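Local atomic coordinates of PrgZ (Enterococcus faecalis, PDB entry 4FAJ), a protein that binds peptide pheromone outside the cell as a membrane-anchored substrate-binding protein, and probably takes part in peptide import. Residues 74-79 and 147-152. Numbering follows the deposited sequence.
Sequences DPATAV and QRVVDP
Arg148 leaves its helix with CG anti to the backbone N (chi1 -178°) and runs on extended to NE, while Asp74 swings CG anti to its own N (chi1 -177°), and the two side chains meet from opposite directions. Their flat groups lie nearly coplanar, and the guanidinium grips the carboxylate end-on. NH1 of Arg148 donates a nearly straight hydrogen bond (2.9 Å) to the syn lone pair of Asp74 OD1; NH2 reaches OD2 of Asp74 at 2.6 Å, more bent and tilted from both planes. Arginine suits this place because it carries two N-H donors side by side on a long arm, and aspartate is short enough to serve its own loop too: OD1 of Asp74 also accepts from N of Ala76 at 3.1 Å, from above the carboxylate plane, which helps fix the group's rotation. Beside the bridge the methyl of Ala76, short enough for this close approach of loop and helix, packs by NH1 of Arg148 and makes an apolar contact with CG2 of Val149 (4.1 Å). The bridge thus ties the last turn of helix 139-150 to the loop before helix 81-90, where Val79 contacts the bound peptide. Asp74 makes an Asx turn whose carboxylate also forms a bidentate arginine salt bridge.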
loop_
_atom_site.group_PDB
_atom_site.type_symbol
_atom_site.label_atom_id
_atom_site.label_comp_id
_atom_site.label_asym_id
_atom_site.label_seq_id
_atom_site.Cartn_x
_atom_site.Cartn_y
_atom_site.Cartn_z
ATOM N N ASP A 74 0.371 0.470 -14.748
ATOM C CA ASP A 74 0.438 1.916 -14.975
ATOM C C ASP A 74 0.685 2.646 -13.647
ATOM O O ASP A 74 -0.159 2.608 -12.744
ATOM C CB ASP A 74 -0.859 2.398 -15.619
ATOM C CG ASP A 74 -0.848 3.891 -15.972
ATOM O OD1 ASP A 74 0.146 4.612 -15.720
ATOM O OD2 ASP A 74 -1.876 4.354 -16.507
ATOM N N PRO A 75 1.829 3.350 -13.538
ATOM C CA PRO A 75 2.126 4.160 -12.352
ATOM C C PRO A 75 0.959 5.022 -11.864
ATOM O O PRO A 75 0.770 5.198 -10.658
ATOM C CB PRO A 75 3.271 5.066 -12.837
ATOM C CG PRO A 75 3.985 4.250 -13.830
ATOM C CD PRO A 75 2.904 3.462 -14.547
ATOM N N ALA A 76 0.200 5.581 -12.794
ATOM C CA ALA A 76 -0.902 6.458 -12.441
ATOM C C ALA A 76 -2.031 5.723 -11.722
ATOM O O ALA A 76 -2.726 6.333 -10.923
ATOM C CB ALA A 76 -1.437 7.180 -13.685
ATOM N N THR A 77 -2.214 4.429 -11.984
ATOM C CA THR A 77 -3.352 3.686 -11.436
ATOM C C THR A 77 -3.001 2.589 -10.428
ATOM O O THR A 77 -3.895 2.107 -9.742
ATOM C CB THR A 77 -4.198 3.031 -12.549
ATOM O OG1 THR A 77 -3.443 1.983 -13.175
ATOM C CG2 THR A 77 -4.637 4.083 -13.589
ATOM N N ALA A 78 -1.726 2.202 -10.332
ATOM C CA ALA A 78 -1.309 1.130 -9.433
ATOM C C ALA A 78 -1.339 1.572 -7.955
ATOM O O ALA A 78 -0.703 2.554 -7.578
ATOM C CB ALA A 78 0.081 0.636 -9.808
ATOM N N VAL A 79 -2.085 0.834 -7.138
ATOM C CA VAL A 79 -2.228 1.133 -5.712
ATOM C C VAL A 79 -2.135 -0.086 -4.766
ATOM O O VAL A 79 -2.107 0.086 -3.535
ATOM C CB VAL A 79 -3.552 1.894 -5.468
ATOM C CG1 VAL A 79 -4.751 0.958 -5.534
ATOM C CG2 VAL A 79 -3.500 2.624 -4.143
ATOM N N GLN A 147 1.251 15.506 -14.598
ATOM C CA GLN A 147 0.032 16.168 -15.060
ATOM C C GLN A 147 -1.089 15.138 -15.257
ATOM O O GLN A 147 -2.255 15.379 -14.928
ATOM C CB GLN A 147 0.284 16.953 -16.353
ATOM C CG GLN A 147 0.933 18.312 -16.128
ATOM C CD GLN A 147 1.112 19.136 -17.398
ATOM O OE1 GLN A 147 1.862 20.120 -17.411
ATOM N NE2 GLN A 147 0.420 18.752 -18.460
ATOM N N ARG A 148 -0.712 13.978 -15.768
ATOM C CA ARG A 148 -1.649 12.904 -16.042
ATOM C C ARG A 148 -2.263 12.322 -14.755
ATOM O O ARG A 148 -3.435 11.957 -14.740
ATOM C CB ARG A 148 -0.899 11.839 -16.844
ATOM C CG ARG A 148 -1.672 10.655 -17.286
ATOM C CD ARG A 148 -0.758 9.798 -18.126
ATOM N NE ARG A 148 -1.366 8.519 -18.405
ATOM C CZ ARG A 148 -1.066 7.374 -17.805
ATOM N NH1 ARG A 148 -0.114 7.299 -16.875
ATOM N NH2 ARG A 148 -1.710 6.283 -18.176
ATOM N N VAL A 149 -1.479 12.247 -13.678
ATOM C CA VAL A 149 -1.994 11.753 -12.397
ATOM C C VAL A 149 -3.039 12.704 -11.798
ATOM O O VAL A 149 -4.074 12.254 -11.310
ATOM C CB VAL A 149 -0.863 11.517 -11.356
ATOM C CG1 VAL A 149 -1.448 11.088 -10.013
ATOM C CG2 VAL A 149 0.112 10.469 -11.862
ATOM N N VAL A 150 -2.778 14.006 -11.840
ATOM C CA VAL A 150 -3.708 14.985 -11.242
ATOM C C VAL A 150 -4.912 15.345 -12.136
ATOM O O VAL A 150 -5.917 15.853 -11.646
ATOM C CB VAL A 150 -3.000 16.284 -10.835
ATOM C CG1 VAL A 150 -2.007 16.009 -9.715
ATOM C CG2 VAL A 150 -2.326 16.931 -12.036
ATOM N N ASP A 151 -4.789 15.107 -13.440
ATOM C CA ASP A 151 -5.898 15.302 -14.396
ATOM C C ASP A 151 -7.132 14.504 -13.941
ATOM O O ASP A 151 -7.092 13.272 -13.906
ATOM C CB ASP A 151 -5.456 14.848 -15.792
ATOM C CG ASP A 151 -6.490 15.135 -16.876
ATOM O OD1 ASP A 151 -7.654 15.466 -16.562
ATOM O OD2 ASP A 151 -6.128 15.010 -18.061
ATOM N N PRO A 152 -8.232 15.202 -13.579
ATOM C CA PRO A 152 -9.419 14.507 -13.075
ATOM C C PRO A 152 -9.949 13.458 -14.047
ATOM O O PRO A 152 -10.546 12.478 -13.610
ATOM C CB PRO A 152 -10.444 15.638 -12.889
ATOM C CG PRO A 152 -9.637 16.855 -12.738
ATOM C CD PRO A 152 -8.433 16.661 -13.600
#